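Long-range contact in periplasmic binding protein/LacI transcriptional regulator (Burkholderia graminis C4D1M, PDB 5HQJ), which probably serves as the sugar-binding component of an ABC transporter and binds D-arabinose: residues I77-S91 and V101-Y115. Numbering follows the deposited sequence.
Sequences IEDLISRHVDGIAIS and VMKRAEQSGIKVLTY
Ile110 wedges into the seam between helix 77-82 and the loop after it. Ile110 CG1 lies 3.3 Å from Val85 O, and its CD1 reaches the backbone at Ile81. Ile110 CG2 points instead at strand 87-90 and meets Ile88 CG1 at 3.8 Å. Chi1 of -58° places CG1 beside the backbone N, which aims the CG1-CD1 arm at Ile81 and Val85 and leaves CG2 for Ile88.

Between the helices, Ile77 CG2 packs on Val101 CG2 at 3.7 Å, while its CD1 touches the CG of selenomethionine Met102. Ile81 CD1 settles over the backbone of Ala105 and also lies over one face of the Arg104 guanidinium, near NH2. Toward the solvent, NH1 and NH2 of Arg104 both hydrogen-bond to Glu78 OE2 in a salt bridge, each at 3.1 Å. That oxygen sits near the guanidinium plane, but the carboxylate stands almost upright to it, with the planes 83° apart. Met102 CE reaches on to Ile90 CG2, tying helix 101-106 to the sheet.

Strands 87-90 and 111-115 run parallel, joined by alternating backbone bonds from Lys111 N to Asp86 O through to Tyr115 N to Ile90 O. At their C-terminal end Ser91 CB lies over the face of the Tyr115 ring, 4.0 Å from its centroid, in a CH-pi contact. Ser91 OG is hydrogen-bonded to Asp116 OD2, and Asp116 is part of the arabinose pocket. At the other end a water bridges Asp86 O and Gly109 O. Asp86 also forms a salt bridge with Lys24.

Schellman motifs end both helices, at His84 and Gly109, and the chain then turns into each strand. Strand 87-90, helix 99-106 and strand 111-115 form a parallel beta-alpha-beta crossover in the Rossmann-like lobe of a periplasmic binding protein, and the strands' C-terminal ends lead toward the sugar.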
ATOM      1  N   ILE A  77      -7.688   6.392 -17.874  1.00 34.14           N
ATOM      2  CA  ILE A  77      -8.452   7.584 -17.534  1.00 37.68           C
ATOM      3  C   ILE A  77      -9.035   8.240 -18.800  1.00 37.31           C
ATOM      4  O   ILE A  77     -10.172   8.702 -18.772  1.00 37.68           O
ATOM      5  CB  ILE A  77      -7.586   8.589 -16.704  1.00 34.28           C
ATOM      6  CG1 ILE A  77      -7.214   7.945 -15.357  1.00 32.80           C
ATOM      7  CG2 ILE A  77      -8.357   9.873 -16.436  1.00 34.92           C
ATOM      8  CD1 ILE A  77      -6.038   8.568 -14.661  1.00 35.20           C
ATOM      9  N   GLU A  78      -8.320   8.215 -19.924  1.00 55.70           N
ATOM     10  CA  GLU A  78      -8.869   8.794 -21.156  1.00 56.15           C
ATOM     11  C   GLU A  78     -10.130   8.056 -21.611  1.00 40.99           C
ATOM     12  O   GLU A  78     -11.113   8.695 -22.000  1.00 44.17           O
ATOM     13  CB  GLU A  78      -7.829   8.790 -22.282  1.00 69.31           C
ATOM     14  CG  GLU A  78      -6.460   9.274 -21.837  1.00 60.22           C
ATOM     15  CD  GLU A  78      -5.666   9.926 -22.939  1.00 60.78           C
ATOM     16  OE1 GLU A  78      -5.419   9.255 -23.970  1.00 58.84           O
ATOM     17  OE2 GLU A  78      -5.282  11.111 -22.767  1.00 60.41           O
ATOM     18  N   ASP A  79     -10.111   6.723 -21.556  1.00 39.72           N
ATOM     19  CA  ASP A  79     -11.304   5.928 -21.850  1.00 43.06           C
ATOM     20  C   ASP A  79     -12.467   6.357 -20.976  1.00 46.94           C
ATOM     21  O   ASP A  79     -13.586   6.532 -21.447  1.00 71.43           O
ATOM     22  CB  ASP A  79     -11.044   4.440 -21.634  1.00 41.32           C
ATOM     23  CG  ASP A  79     -10.028   3.873 -22.596  1.00 57.39           C
ATOM     24  OD1 ASP A  79     -10.183   2.695 -22.979  1.00 72.95           O
ATOM     25  OD2 ASP A  79      -9.076   4.593 -22.966  1.00 72.80           O
ATOM     26  N   LEU A  80     -12.186   6.520 -19.687  1.00 44.93           N
ATOM     27  CA  LEU A  80     -13.212   6.897 -18.737  1.00 35.85           C
ATOM     28  C   LEU A  80     -13.744   8.283 -19.031  1.00 37.61           C
ATOM     29  O   LEU A  80     -14.942   8.522 -18.915  1.00 37.90           O
ATOM     30  CB  LEU A  80     -12.664   6.811 -17.309  1.00 33.60           C
ATOM     31  CG  LEU A  80     -12.365   5.374 -16.823  1.00 38.06           C
ATOM     32  CD1 LEU A  80     -11.757   5.363 -15.422  1.00 31.22           C
ATOM     33  CD2 LEU A  80     -13.596   4.476 -16.837  1.00 33.47           C
ATOM     34  N   ILE A  81     -12.863   9.188 -19.448  1.00 38.93           N
ATOM     35  CA  ILE A  81     -13.306  10.499 -19.914  1.00 44.35           C
ATOM     36  C   ILE A  81     -14.266  10.288 -21.074  1.00 42.73           C
ATOM     37  O   ILE A  81     -15.383  10.823 -21.087  1.00 43.54           O
ATOM     38  CB  ILE A  81     -12.144  11.402 -20.372  1.00 46.77           C
ATOM     39  CG1 ILE A  81     -11.093  11.544 -19.263  1.00 44.33           C
ATOM     40  CG2 ILE A  81     -12.676  12.775 -20.800  1.00 50.18           C
ATOM     41  CD1 ILE A  81     -10.062  12.620 -19.512  1.00 42.86           C
ATOM     42  N   SER A  82     -13.814   9.475 -22.025  1.00 43.35           N
ATOM     43  CA  SER A  82     -14.556   9.171 -23.246  1.00 58.05           C
ATOM     44  C   SER A  82     -15.973   8.698 -22.973  1.00 58.90           C
ATOM     45  O   SER A  82     -16.900   8.999 -23.730  1.00 63.04           O
ATOM     46  CB  SER A  82     -13.818   8.098 -24.055  1.00 57.48           C
ATOM     47  OG  SER A  82     -14.013   8.289 -25.444  1.00 78.51           O
ATOM     48  N   ARG A  83     -16.137   7.959 -21.882  1.00 49.63           N
ATOM     49  CA  ARG A  83     -17.404   7.314 -21.592  1.00 44.30           C
ATOM     50  C   ARG A  83     -18.302   8.173 -20.723  1.00 41.35           C
ATOM     51  O   ARG A  83     -19.390   7.748 -20.349  1.00 41.72           O
ATOM     52  CB  ARG A  83     -17.159   5.969 -20.920  1.00 44.02           C
ATOM     53  CG  ARG A  83     -16.439   4.974 -21.820  1.00 51.96           C
ATOM     54  CD  ARG A  83     -16.720   3.533 -21.421  1.00 62.14           C
ATOM     55  NE  ARG A  83     -15.995   3.129 -20.216  1.00 79.01           N
ATOM     56  CZ  ARG A  83     -14.744   2.666 -20.208  1.00 77.50           C
ATOM     57  NH1 ARG A  83     -14.166   2.317 -19.064  1.00 74.30           N
ATOM     58  NH2 ARG A  83     -14.067   2.551 -21.343  1.00 73.65           N
ATOM     59  N   HIS A  84     -17.854   9.392 -20.435  1.00 42.57           N
ATOM     60  CA  HIS A  84     -18.614  10.315 -19.607  1.00 48.30           C
ATOM     61  C   HIS A  84     -18.955   9.657 -18.269  1.00 43.52           C
ATOM     62  O   HIS A  84     -20.061   9.836 -17.744  1.00 44.72           O
ATOM     63  CB  HIS A  84     -19.906  10.764 -20.309  1.00 58.85           C
ATOM     64  CG  HIS A  84     -19.687  11.511 -21.588  1.00 61.23           C
ATOM     65  ND1 HIS A  84     -20.697  11.715 -22.505  1.00 77.41           N
ATOM     66  CD2 HIS A  84     -18.586  12.105 -22.104  1.00 60.57           C
ATOM     67  CE1 HIS A  84     -20.225  12.398 -23.532  1.00 80.09           C
ATOM     68  NE2 HIS A  84     -18.946  12.648 -23.314  1.00 72.76           N
ATOM     69  N   VAL A  85     -18.025   8.881 -17.719  1.00 37.37           N
ATOM     70  CA  VAL A  85     -18.259   8.313 -16.393  1.00 41.66           C
ATOM     71  C   VAL A  85     -18.153   9.445 -15.399  1.00 36.41           C
ATOM     72  O   VAL A  85     -17.560  10.492 -15.680  1.00 36.15           O
ATOM     73  CB  VAL A  85     -17.287   7.171 -16.027  1.00 52.69           C
ATOM     74  CG1 VAL A  85     -17.284   6.111 -17.126  1.00 73.54           C
ATOM     75  CG2 VAL A  85     -15.871   7.690 -15.729  1.00 35.35           C
ATOM     76  N   ASP A  86     -18.750   9.235 -14.238  1.00 34.57           N
ATOM     77  CA  ASP A  86     -19.004  10.327 -13.322  1.00 39.56           C
ATOM     78  C   ASP A  86     -17.906  10.492 -12.274  1.00 31.00           C
ATOM     79  O   ASP A  86     -17.670  11.606 -11.794  1.00 35.59           O
ATOM     80  CB  ASP A  86     -20.365  10.105 -12.658  1.00 32.29           C
ATOM     81  CG  ASP A  86     -21.487  10.041 -13.675  1.00 41.65           C
ATOM     82  OD1 ASP A  86     -22.016   8.942 -13.919  1.00 33.84           O
ATOM     83  OD2 ASP A  86     -21.813  11.097 -14.262  1.00 51.06           O
ATOM     84  N   GLY A  87     -17.237   9.388 -11.941  1.00 29.29           N
ATOM     85  CA  GLY A  87     -16.240   9.390 -10.887  1.00 31.40           C
ATOM     86  C   GLY A  87     -15.128   8.389 -11.095  1.00 33.17           C
ATOM     87  O   GLY A  87     -15.347   7.293 -11.600  1.00 28.29           O
ATOM     88  N   ILE A  88     -13.925   8.784 -10.689  1.00 26.13           N
ATOM     89  CA  ILE A  88     -12.735   7.954 -10.769  1.00 25.38           C
ATOM     90  C   ILE A  88     -11.963   8.009  -9.456  1.00 27.69           C
ATOM     91  O   ILE A  88     -11.578   9.093  -8.992  1.00 28.80           O
ATOM     92  CB  ILE A  88     -11.787   8.406 -11.885  1.00 27.20           C
ATOM     93  CG1 ILE A  88     -12.510   8.425 -13.231  1.00 29.13           C
ATOM     94  CG2 ILE A  88     -10.549   7.507 -11.911  1.00 28.53           C
ATOM     95  CD1 ILE A  88     -11.700   9.062 -14.347  1.00 31.18           C
ATOM     96  N   ALA A  89     -11.710   6.840  -8.888  1.00 27.35           N
ATOM     97  CA  ALA A  89     -10.802   6.703  -7.755  1.00 20.44           C
ATOM     98  C   ALA A  89      -9.622   5.862  -8.207  1.00 27.78           C
ATOM     99  O   ALA A  89      -9.796   4.801  -8.837  1.00 21.49           O
ATOM    100  CB  ALA A  89     -11.495   6.059  -6.557  1.00 21.05           C
ATOM    101  N   ILE A  90      -8.422   6.343  -7.896  1.00 21.91           N
ATOM    102  CA  ILE A  90      -7.219   5.686  -8.354  1.00 24.16           C
ATOM    103  C   ILE A  90      -6.147   5.621  -7.265  1.00 20.55           C
ATOM    104  O   ILE A  90      -5.924   6.567  -6.509  1.00 19.98           O
ATOM    105  CB  ILE A  90      -6.667   6.397  -9.625  1.00 23.34           C
ATOM    106  CG1 ILE A  90      -5.399   5.689 -10.118  1.00 23.88           C
ATOM    107  CG2 ILE A  90      -6.435   7.901  -9.370  1.00 25.90           C
ATOM    108  CD1 ILE A  90      -4.806   6.249 -11.411  1.00 26.06           C
ATOM    109  N   SER A  91      -5.509   4.462  -7.179  1.00 19.65           N
ATOM    110  CA  SER A  91      -4.221   4.313  -6.507  1.00 20.52           C
ATOM    111  C   SER A  91      -3.081   4.442  -7.540  1.00 26.39           C
ATOM    112  O   SER A  91      -2.998   3.643  -8.487  1.00 21.81           O
ATOM    113  CB  SER A  91      -4.154   2.955  -5.810  1.00 19.94           C
ATOM    114  OG  SER A  91      -2.910   2.791  -5.179  1.00 18.87           O
ATOM    115  N   VAL A 101      -3.612  14.049 -17.248  1.00 40.73           N
ATOM    116  CA  VAL A 101      -4.894  13.488 -17.665  1.00 40.52           C
ATOM    117  C   VAL A 101      -5.938  13.588 -16.543  1.00 38.78           C
ATOM    118  O   VAL A 101      -7.135  13.690 -16.803  1.00 39.10           O
ATOM    119  CB  VAL A 101      -4.736  12.020 -18.121  1.00 39.85           C
ATOM    120  CG1 VAL A 101      -4.331  11.111 -16.946  1.00 40.92           C
ATOM    121  CG2 VAL A 101      -6.015  11.515 -18.787  1.00 41.03           C
HETATM  122  N   MSE A 102      -5.490  13.590 -15.297  1.00 38.78           N
HETATM  123  CA  MSE A 102      -6.433  13.711 -14.183  1.00 37.29           C
HETATM  124  C   MSE A 102      -7.042  15.105 -14.114  1.00 36.55           C
HETATM  125  O   MSE A 102      -8.207  15.263 -13.747  1.00 36.07           O
HETATM  126  CB  MSE A 102      -5.750  13.354 -12.859  1.00 33.34           C
HETATM  127  CG  MSE A 102      -5.500  11.851 -12.752  1.00 38.15           C
HETATM  128 SE   MSE A 102      -4.582  11.258 -11.153  1.00 71.54          SE
HETATM  129  CE  MSE A 102      -5.995  11.708  -9.871  1.00 29.49           C
ATOM    130  N   LYS A 103      -6.266  16.109 -14.505  1.00 38.21           N
ATOM    131  CA  LYS A 103      -6.781  17.461 -14.593  1.00 39.65           C
ATOM    132  C   LYS A 103      -7.838  17.615 -15.685  1.00 42.37           C
ATOM    133  O   LYS A 103      -8.829  18.293 -15.465  1.00 41.72           O
ATOM    134  CB  LYS A 103      -5.645  18.454 -14.833  1.00 43.99           C
ATOM    135  CG  LYS A 103      -4.722  18.598 -13.640  1.00 42.07           C
ATOM    136  CD  LYS A 103      -4.168  19.996 -13.498  1.00 51.42           C
ATOM    137  CE  LYS A 103      -3.563  20.201 -12.105  1.00 71.12           C
ATOM    138  NZ  LYS A 103      -4.504  20.865 -11.133  1.00 80.25           N
ATOM    139  N   ARG A 104      -7.644  16.982 -16.842  1.00 42.45           N
ATOM    140  CA  ARG A 104      -8.629  17.089 -17.923  1.00 44.19           C
ATOM    141  C   ARG A 104      -9.958  16.455 -17.524  1.00 42.92           C
ATOM    142  O   ARG A 104     -11.023  17.028 -17.761  1.00 43.98           O
ATOM    143  CB  ARG A 104      -8.109  16.439 -19.204  1.00 46.14           C
ATOM    144  CG  ARG A 104      -6.613  16.609 -19.419  1.00 51.51           C
ATOM    145  CD  ARG A 104      -6.263  16.598 -20.900  1.00 53.74           C
ATOM    146  NE  ARG A 104      -7.016  15.563 -21.606  1.00 62.90           N
ATOM    147  CZ  ARG A 104      -6.588  14.319 -21.809  1.00 66.65           C
ATOM    148  NH1 ARG A 104      -5.388  13.937 -21.382  1.00 64.45           N
ATOM    149  NH2 ARG A 104      -7.362  13.452 -22.451  1.00 61.49           N
ATOM    150  N   ALA A 105      -9.881  15.274 -16.913  1.00 46.84           N
ATOM    151  CA  ALA A 105     -11.057  14.574 -16.401  1.00 39.33           C
ATOM    152  C   ALA A 105     -11.906  15.496 -15.537  1.00 39.06           C
ATOM    153  O   ALA A 105     -13.117  15.558 -15.670  1.00 39.51           O
ATOM    154  CB  ALA A 105     -10.627  13.340 -15.595  1.00 36.87           C
ATOM    155  N   GLU A 106     -11.247  16.191 -14.630  1.00 38.35           N
ATOM    156  CA  GLU A 106     -11.888  17.184 -13.785  1.00 38.21           C
ATOM    157  C   GLU A 106     -12.526  18.363 -14.576  1.00 40.75           C
ATOM    158  O   GLU A 106     -13.575  18.870 -14.171  1.00 40.91           O
ATOM    159  CB  GLU A 106     -10.846  17.699 -12.800  1.00 44.45           C
ATOM    160  CG  GLU A 106     -11.386  18.466 -11.623  1.00 76.01           C
ATOM    161  CD  GLU A 106     -10.270  19.090 -10.812  1.00107.84           C
ATOM    162  OE1 GLU A 106      -9.092  18.768 -11.086  1.00106.52           O
ATOM    163  OE2 GLU A 106     -10.567  19.904  -9.914  1.00128.08           O
ATOM    164  N   GLN A 107     -11.913  18.788 -15.691  1.00 44.58           N
ATOM    165  CA  GLN A 107     -12.476  19.867 -16.526  1.00 47.90           C
ATOM    166  C   GLN A 107     -13.581  19.344 -17.422  1.00 57.17           C
ATOM    167  O   GLN A 107     -14.157  20.092 -18.216  1.00 61.58           O
ATOM    168  CB  GLN A 107     -11.423  20.526 -17.431  1.00 59.42           C
ATOM    169  CG  GLN A 107     -10.037  20.586 -16.873  1.00 60.93           C
ATOM    170  CD  GLN A 107      -9.008  21.124 -17.853  1.00 74.15           C
ATOM    171  OE1 GLN A 107      -9.322  21.435 -19.009  1.00 74.56           O
ATOM    172  NE2 GLN A 107      -7.761  21.221 -17.396  1.00 73.22           N
ATOM    173  N   SER A 108     -13.828  18.046 -17.340  1.00 44.89           N
ATOM    174  CA  SER A 108     -14.942  17.429 -18.038  1.00 45.92           C
ATOM    175  C   SER A 108     -16.068  17.159 -17.060  1.00 44.08           C
ATOM    176  O   SER A 108     -17.070  16.536 -17.408  1.00 50.41           O
ATOM    177  CB  SER A 108     -14.498  16.138 -18.712  1.00 45.10           C
ATOM    178  OG  SER A 108     -13.397  16.401 -19.564  1.00 46.49           O
ATOM    179  N   GLY A 109     -15.886  17.630 -15.828  1.00 49.27           N
ATOM    180  CA  GLY A 109     -16.850  17.413 -14.762  1.00 42.81           C
ATOM    181  C   GLY A 109     -16.679  16.133 -13.951  1.00 38.96           C
ATOM    182  O   GLY A 109     -17.430  15.922 -13.008  1.00 48.22           O
ATOM    183  N   ILE A 110     -15.713  15.286 -14.310  1.00 37.82           N
ATOM    184  CA  ILE A 110     -15.508  14.007 -13.609  1.00 35.44           C
ATOM    185  C   ILE A 110     -14.894  14.287 -12.256  1.00 36.35           C
ATOM    186  O   ILE A 110     -13.931  15.072 -12.149  1.00 34.00           O
ATOM    187  CB  ILE A 110     -14.591  13.033 -14.404  1.00 40.68           C
ATOM    188  CG1 ILE A 110     -15.194  12.762 -15.783  1.00 41.78           C
ATOM    189  CG2 ILE A 110     -14.388  11.702 -13.650  1.00 32.97           C
ATOM    190  CD1 ILE A 110     -14.383  11.846 -16.666  1.00 43.86           C
ATOM    191  N   LYS A 111     -15.452  13.659 -11.225  1.00 31.68           N
ATOM    192  CA  LYS A 111     -14.900  13.788  -9.880  1.00 33.17           C
ATOM    193  C   LYS A 111     -13.771  12.801  -9.734  1.00 33.82           C
ATOM    194  O   LYS A 111     -13.900  11.642 -10.142  1.00 27.90           O
ATOM    195  CB  LYS A 111     -15.959  13.537  -8.823  1.00 33.36           C
ATOM    196  CG  LYS A 111     -17.230  14.305  -9.045  1.00 32.75           C
ATOM    197  CD  LYS A 111     -16.977  15.803  -9.014  1.00 41.34           C
ATOM    198  CE  LYS A 111     -18.210  16.586  -9.393  1.00 49.86           C
ATOM    199  NZ  LYS A 111     -17.847  17.859 -10.064  1.00 52.65           N
ATOM    200  N   VAL A 112     -12.660  13.265  -9.173  1.00 27.88           N
ATOM    201  CA  VAL A 112     -11.467  12.452  -9.114  1.00 26.93           C
ATOM    202  C   VAL A 112     -10.883  12.506  -7.715  1.00 25.10           C
ATOM    203  O   VAL A 112     -10.714  13.580  -7.149  1.00 29.15           O
ATOM    204  CB  VAL A 112     -10.425  12.916 -10.147  1.00 28.72           C
ATOM    205  CG1 VAL A 112      -9.165  12.088 -10.042  1.00 29.72           C
ATOM    206  CG2 VAL A 112     -11.007  12.816 -11.563  1.00 35.58           C
ATOM    207  N   LEU A 113     -10.570  11.337  -7.176  1.00 23.38           N
ATOM    208  CA  LEU A 113      -9.841  11.270  -5.934  1.00 24.37           C
ATOM    209  C   LEU A 113      -8.854  10.117  -5.958  1.00 22.21           C
ATOM    210  O   LEU A 113      -8.907   9.229  -6.833  1.00 21.40           O
ATOM    211  CB  LEU A 113     -10.810  11.135  -4.753  1.00 23.89           C
ATOM    212  CG  LEU A 113     -11.682   9.874  -4.599  1.00 23.91           C
ATOM    213  CD1 LEU A 113     -10.908   8.688  -4.009  1.00 26.70           C
ATOM    214  CD2 LEU A 113     -12.915  10.162  -3.716  1.00 19.24           C
ATOM    215  N   THR A 114      -7.937  10.137  -5.001  1.00 20.05           N
ATOM    216  CA  THR A 114      -6.974   9.047  -4.863  1.00 19.90           C
ATOM    217  C   THR A 114      -7.186   8.278  -3.579  1.00 22.50           C
ATOM    218  O   THR A 114      -7.824   8.791  -2.650  1.00 17.71           O
ATOM    219  CB  THR A 114      -5.542   9.579  -4.920  1.00 20.28           C
ATOM    220  OG1 THR A 114      -5.353  10.589  -3.917  1.00 22.78           O
ATOM    221  CG2 THR A 114      -5.287  10.172  -6.291  1.00 22.39           C
ATOM    222  N   TYR A 115      -6.674   7.043  -3.564  1.00 18.10           N
ATOM    223  CA  TYR A 115      -6.699   6.183  -2.363  1.00 14.87           C
ATOM    224  C   TYR A 115      -5.408   5.363  -2.376  1.00 18.46           C
ATOM    225  O   TYR A 115      -4.829   5.124  -3.440  1.00 16.45           O
ATOM    226  CB  TYR A 115      -7.976   5.297  -2.314  1.00 13.84           C
ATOM    227  CG  TYR A 115      -7.947   4.155  -3.286  1.00 14.27           C
ATOM    228  CD1 TYR A 115      -8.217   4.377  -4.636  1.00 20.07           C
ATOM    229  CD2 TYR A 115      -7.577   2.883  -2.893  1.00 13.38           C
ATOM    230  CE1 TYR A 115      -8.142   3.361  -5.556  1.00 19.67           C
ATOM    231  CE2 TYR A 115      -7.494   1.842  -3.817  1.00 19.70           C
ATOM    232  CZ  TYR A 115      -7.781   2.102  -5.149  1.00 19.71           C
ATOM    233  OH  TYR A 115      -7.699   1.115  -6.091  1.00 19.31           O
TER
HETATM  234  O   HOH W   1     -19.581  14.144 -12.152  1.00 35.03           O